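Local coordinates for peptide ABC transporter, peptide-binding protein (Thermus thermophilus, PDB 2D5W) that binds oligopeptides, here a pentapeptide, and probably delivers them to an ABC transporter for uptake, at residues Arg17-Asp22 with Gln200-Gly205; Tyr409-Gly414 with Arg420-Phe425. All coordinates share one frame; numbering follows the deposited sequence.

Contact 1. Residues Arg17-Asp22 with Gln200-Gly205; sequences RVLAGD and QALNRG
The flat group where Leu19, Ala20 and Leu202 meet is the peptide joining Leu19 to Ala20. Both methyls of Leu202 lie on one side of this peptide's plane, CD1 approaching Leu19 O obliquely from above at 3.4 Å, while Gly21 N is tilted to the other side and donates to the same oxygen at 2.8 Å. That bond closes a classic gamma turn with Ala20 at its corner (phi 68°, psi -58°). The two branches of Leu202 then divide the work: CD1 touches Leu19 CB at 3.9 Å, and CD2 meets Ala20 CB at 4.0 Å. Leu202 reaches them with CG anti to its own carbonyl carbon (chi1 -68°), straddling the turn with its forked end. Of the Leu19 side chain, CB is what meets Leu202; the residue also touches Glu37 and Leu40 of helix 31-40. Leu215 and Trp218 of strand 213-219 touch Leu202, so this leucine is shared between loop and sheet. No hydrogen bond crosses between the segments; methyls meet carbon and one carbonyl oxygen. Just beyond Leu202 the short helix stops in a Schellman motif, with Gly205 at positive phi as its C-prime residue and Gly205 N bonded to Leu202 O.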
loop_
_atom_site.group_PDB
_atom_site.type_symbol
_atom_site.label_atom_id
_atom_site.label_comp_id
_atom_site.label_asym_id
_atom_site.label_seq_id
_atom_site.Cartn_x
_atom_site.Cartn_y
_atom_site.Cartn_z
ATOM N N ARG A 17 10.601 0.332 7.263
ATOM C CA ARG A 17 10.935 0.041 8.654
ATOM C C ARG A 17 11.725 -1.270 8.709
ATOM O O ARG A 17 12.636 -1.422 9.522
ATOM C CB ARG A 17 9.662 -0.061 9.492
ATOM C CG ARG A 17 9.895 -0.402 10.968
ATOM C CD ARG A 17 10.925 0.514 11.629
ATOM N NE ARG A 17 11.100 0.224 13.054
ATOM C CZ ARG A 17 10.283 0.645 14.014
ATOM N NH1 ARG A 17 10.525 0.325 15.279
ATOM N NH2 ARG A 17 9.232 1.397 13.716
ATOM N N VAL A 18 11.348 -2.210 7.845
ATOM C CA VAL A 18 12.011 -3.509 7.713
ATOM C C VAL A 18 12.071 -3.798 6.216
ATOM O O VAL A 18 11.383 -3.138 5.430
ATOM C CB VAL A 18 11.246 -4.655 8.438
ATOM C CG1 VAL A 18 11.286 -4.434 9.938
ATOM C CG2 VAL A 18 9.815 -4.737 7.942
ATOM N N LEU A 19 12.872 -4.784 5.819
ATOM C CA LEU A 19 13.029 -5.076 4.403
ATOM C C LEU A 19 13.359 -6.534 4.112
ATOM O O LEU A 19 13.983 -7.213 4.930
ATOM C CB LEU A 19 14.155 -4.200 3.845
ATOM C CG LEU A 19 14.440 -4.175 2.343
ATOM C CD1 LEU A 19 13.370 -3.355 1.641
ATOM C CD2 LEU A 19 15.817 -3.567 2.088
ATOM N N ALA A 20 12.919 -6.997 2.944
ATOM C CA ALA A 20 13.207 -8.339 2.438
ATOM C C ALA A 20 12.619 -9.567 3.126
ATOM O O ALA A 20 11.929 -10.358 2.482
ATOM C CB ALA A 20 14.728 -8.503 2.311
ATOM N N GLY A 21 12.908 -9.744 4.411
ATOM C CA GLY A 21 12.416 -10.910 5.129
ATOM C C GLY A 21 10.951 -10.900 5.524
ATOM O O GLY A 21 10.373 -11.953 5.797
ATOM N N ASP A 22 10.354 -9.714 5.556
ATOM C CA ASP A 22 8.943 -9.532 5.925
ATOM C C ASP A 22 8.122 -9.756 4.652
ATOM O O ASP A 22 7.357 -8.887 4.224
ATOM C CB ASP A 22 8.782 -8.098 6.457
ATOM C CG ASP A 22 7.369 -7.765 6.892
ATOM O OD1 ASP A 22 6.687 -8.624 7.488
ATOM O OD2 ASP A 22 6.953 -6.610 6.659
ATOM N N GLN A 200 20.876 -4.516 10.511
ATOM C CA GLN A 200 22.058 -5.278 10.898
ATOM C C GLN A 200 22.027 -6.711 10.375
ATOM O O GLN A 200 23.041 -7.225 9.905
ATOM C CB GLN A 200 22.240 -5.248 12.425
ATOM C CG GLN A 200 21.113 -5.875 13.236
ATOM C CD GLN A 200 21.268 -7.372 13.414
ATOM O OE1 GLN A 200 20.374 -8.040 13.932
ATOM N NE2 GLN A 200 22.410 -7.907 12.995
ATOM N N ALA A 201 20.865 -7.348 10.436
ATOM C CA ALA A 201 20.737 -8.720 9.955
ATOM C C ALA A 201 20.995 -8.786 8.455
ATOM O O ALA A 201 21.748 -9.636 7.977
ATOM C CB ALA A 201 19.346 -9.264 10.269
ATOM N N LEU A 202 20.370 -7.879 7.713
ATOM C CA LEU A 202 20.522 -7.849 6.268
ATOM C C LEU A 202 21.944 -7.503 5.844
ATOM O O LEU A 202 22.464 -8.075 4.885
ATOM C CB LEU A 202 19.528 -6.859 5.654
ATOM C CG LEU A 202 18.067 -7.304 5.782
ATOM C CD1 LEU A 202 17.143 -6.164 5.389
ATOM C CD2 LEU A 202 17.822 -8.539 4.920
ATOM N N ASN A 203 22.581 -6.578 6.555
ATOM C CA ASN A 203 23.946 -6.196 6.215
ATOM C C ASN A 203 24.914 -7.348 6.454
ATOM O O ASN A 203 25.976 -7.405 5.840
ATOM C CB ASN A 203 24.379 -4.965 7.014
ATOM C CG ASN A 203 23.705 -3.695 6.528
ATOM O OD1 ASN A 203 23.263 -3.614 5.376
ATOM N ND2 ASN A 203 23.641 -2.688 7.394
ATOM N N ARG A 204 24.535 -8.269 7.337
ATOM C CA ARG A 204 25.357 -9.434 7.641
ATOM C C ARG A 204 24.994 -10.617 6.737
ATOM O O ARG A 204 25.446 -11.739 6.961
ATOM C CB ARG A 204 25.204 -9.810 9.120
ATOM C CG ARG A 204 25.968 -8.881 10.071
ATOM C CD ARG A 204 25.294 -8.757 11.436
ATOM N NE ARG A 204 25.215 -10.010 12.185
ATOM C CZ ARG A 204 26.236 -10.580 12.819
ATOM N NH1 ARG A 204 26.052 -11.720 13.474
ATOM N NH2 ARG A 204 27.436 -10.014 12.805
ATOM N N GLY A 205 24.165 -10.359 5.725
ATOM C CA GLY A 205 23.787 -11.391 4.770
ATOM C C GLY A 205 22.647 -12.326 5.126
ATOM O O GLY A 205 22.604 -13.459 4.643
#

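Contact 2. Residues Tyr409-Gly414 with Arg420-Phe425; sequences YVTTAG and RTQQFF
Strand 401-410, helix 416-431 and strand 435-438 form a beta-alpha-beta unit, and its first strand meets the helix where Tyr409 receives Gln422. The aliphatic part of Gln422 lies over one face of the tyrosine ring in a CH-pi contact, CG standing 3.7 Å from the ring centroid and 15° off the normal. Because the glutamine chain runs extended beyond CG (chi2 179°), its amide passes on toward the strand, its plane 85° from that of the ring. There NE2 comes 3.5 Å from Tyr409 CD2, and Thr411 CG2 lies 3.6 Å from Gln422 CD. At the far end of the ring, Tyr409 OH sits at the edge of Phe425, 3.6 Å from CD1 and in the plane of that ring. A leucine in place of Tyr409, lacking ring and hydroxyl, would probably leave the Gln422 chain less firmly fixed and Glu465 OE1 short of a bond. Polar ends find mates in neighbouring elements: Tyr409 OH bonds to Glu465 OE1, Thr411 OG1 to Glu465 O, and Gln422 OE1 to Asn440 ND2. Mainly carbon surfaces and an aromatic face thus join strand to helix, while buried hydroxyls and amide tie the interface to strand 463-469 and the loop after 435-438.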
loop_
_atom_site.group_PDB
_atom_site.type_symbol
_atom_site.label_atom_id
_atom_site.label_comp_id
_atom_site.label_asym_id
_atom_site.label_seq_id
_atom_site.Cartn_x
_atom_site.Cartn_y
_atom_site.Cartn_z
ATOM N N TYR A 409 -4.637 13.919 15.984
ATOM C CA TYR A 409 -4.538 13.994 14.525
ATOM C C TYR A 409 -3.114 13.587 14.165
ATOM O O TYR A 409 -2.158 14.348 14.352
ATOM C CB TYR A 409 -4.850 15.423 14.067
ATOM C CG TYR A 409 -5.105 15.642 12.585
ATOM C CD1 TYR A 409 -5.694 16.829 12.153
ATOM C CD2 TYR A 409 -4.723 14.710 11.616
ATOM C CE1 TYR A 409 -5.898 17.093 10.806
ATOM C CE2 TYR A 409 -4.922 14.969 10.249
ATOM C CZ TYR A 409 -5.511 16.167 9.858
ATOM O OH TYR A 409 -5.715 16.470 8.528
ATOM N N VAL A 410 -2.996 12.363 13.668
ATOM C CA VAL A 410 -1.720 11.774 13.298
ATOM C C VAL A 410 -1.472 11.757 11.801
ATOM O O VAL A 410 -2.378 11.497 11.019
ATOM C CB VAL A 410 -1.648 10.293 13.760
ATOM C CG1 VAL A 410 -0.332 9.664 13.327
ATOM C CG2 VAL A 410 -1.830 10.202 15.259
ATOM N N THR A 411 -0.243 12.062 11.405
ATOM C CA THR A 411 0.139 11.938 10.009
ATOM C C THR A 411 1.651 11.770 9.963
ATOM O O THR A 411 2.315 11.739 11.004
ATOM C CB THR A 411 -0.323 13.124 9.116
ATOM O OG1 THR A 411 -0.261 12.711 7.742
ATOM C CG2 THR A 411 0.555 14.354 9.304
ATOM N N THR A 412 2.182 11.629 8.756
ATOM C CA THR A 412 3.609 11.439 8.545
ATOM C C THR A 412 4.398 12.730 8.722
ATOM O O THR A 412 4.284 13.657 7.911
ATOM C CB THR A 412 3.878 10.907 7.130
ATOM O OG1 THR A 412 3.251 11.776 6.179
ATOM C CG2 THR A 412 3.322 9.502 6.954
ATOM N N ALA A 413 5.209 12.781 9.773
ATOM C CA ALA A 413 6.036 13.950 10.045
ATOM C C ALA A 413 6.980 14.184 8.872
ATOM O O ALA A 413 7.480 13.233 8.269
ATOM C CB ALA A 413 6.840 13.737 11.327
ATOM N N GLY A 414 7.206 15.450 8.541
ATOM C CA GLY A 414 8.103 15.777 7.447
ATOM C C GLY A 414 7.414 15.990 6.115
ATOM O O GLY A 414 7.978 16.624 5.222
ATOM N N ARG A 420 0.791 21.170 6.485
ATOM C CA ARG A 420 0.028 22.363 6.130
ATOM C C ARG A 420 -1.470 22.047 6.179
ATOM O O ARG A 420 -2.282 22.871 6.609
ATOM C CB ARG A 420 0.416 22.839 4.726
ATOM C CG ARG A 420 1.796 23.498 4.649
ATOM C CD ARG A 420 2.265 23.627 3.203
ATOM N NE ARG A 420 1.269 24.301 2.377
ATOM C CZ ARG A 420 1.101 24.087 1.076
ATOM N NH1 ARG A 420 0.161 24.747 0.414
ATOM N NH2 ARG A 420 1.862 23.209 0.437
ATOM N N THR A 421 -1.832 20.845 5.739
ATOM C CA THR A 421 -3.228 20.415 5.744
ATOM C C THR A 421 -3.786 20.393 7.166
ATOM O O THR A 421 -4.893 20.875 7.416
ATOM C CB THR A 421 -3.368 19.013 5.115
ATOM O OG1 THR A 421 -3.008 19.086 3.731
ATOM C CG2 THR A 421 -4.798 18.502 5.229
ATOM N N GLN A 422 -3.015 19.845 8.100
ATOM C CA GLN A 422 -3.457 19.786 9.488
ATOM C C GLN A 422 -3.760 21.184 10.014
ATOM O O GLN A 422 -4.785 21.397 10.659
ATOM C CB GLN A 422 -2.393 19.124 10.365
ATOM C CG GLN A 422 -2.201 17.638 10.108
ATOM C CD GLN A 422 -1.112 17.044 10.982
ATOM O OE1 GLN A 422 -0.002 17.571 11.045
ATOM N NE2 GLN A 422 -1.424 15.946 11.661
ATOM N N GLN A 423 -2.866 22.131 9.733
ATOM C CA GLN A 423 -3.019 23.521 10.166
ATOM C C GLN A 423 -4.235 24.181 9.531
ATOM O O GLN A 423 -4.978 24.925 10.179
ATOM C CB GLN A 423 -1.785 24.341 9.777
ATOM C CG GLN A 423 -0.541 24.064 10.581
ATOM C CD GLN A 423 0.627 24.925 10.139
ATOM O OE1 GLN A 423 1.637 25.012 10.831
ATOM N NE2 GLN A 423 0.500 25.551 8.968
ATOM N N PHE A 424 -4.408 23.926 8.242
ATOM C CA PHE A 424 -5.507 24.479 7.470
ATOM C C PHE A 424 -6.845 24.022 8.058
ATOM O O PHE A 424 -7.728 24.836 8.340
ATOM C CB PHE A 424 -5.358 24.017 6.018
ATOM C CG PHE A 424 -6.365 24.600 5.075
ATOM C CD1 PHE A 424 -6.099 25.785 4.395
ATOM C CD2 PHE A 424 -7.573 23.951 4.841
ATOM C CE1 PHE A 424 -7.021 26.311 3.492
ATOM C CE2 PHE A 424 -8.502 24.470 3.941
ATOM C CZ PHE A 424 -8.225 25.651 3.264
ATOM N N PHE A 425 -6.994 22.713 8.242
ATOM C CA PHE A 425 -8.226 22.162 8.800
ATOM C C PHE A 425 -8.428 22.568 10.261
ATOM O O PHE A 425 -9.550 22.850 10.683
ATOM C CB PHE A 425 -8.212 20.630 8.711
ATOM C CG PHE A 425 -8.396 20.083 7.314
ATOM C CD1 PHE A 425 -7.957 18.796 7.016
ATOM C CD2 PHE A 425 -9.035 20.819 6.316
ATOM C CE1 PHE A 425 -8.147 18.247 5.755
ATOM C CE2 PHE A 425 -9.227 20.271 5.042
ATOM C CZ PHE A 425 -8.783 18.981 4.766
#

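The pair illustrates how a large binding protein uses both distant and local closure. Contact 1 is complete before contact 2 begins along the chain; it brings together segments 178 residues apart, beside the five-stranded mixed sheet that contains 7-12 and 213-219. The two segments of contact 2 are only six residues apart, inside one crossover of a separate mixed sheet that includes 401-410, 435-438 and 463-469. Built on different sheets, the contacts probably lie in different lobes of this solute-binding fold. The centres of contact 1 and contact 2 are about 31 Å apart, and the nearest atoms of contact 1 and contact 2 about 12 Å. A bridge nonetheless exists: Arg17 NH2, at the start of contact 1, bonds to Ala444 O, shortly beyond strand 435-438.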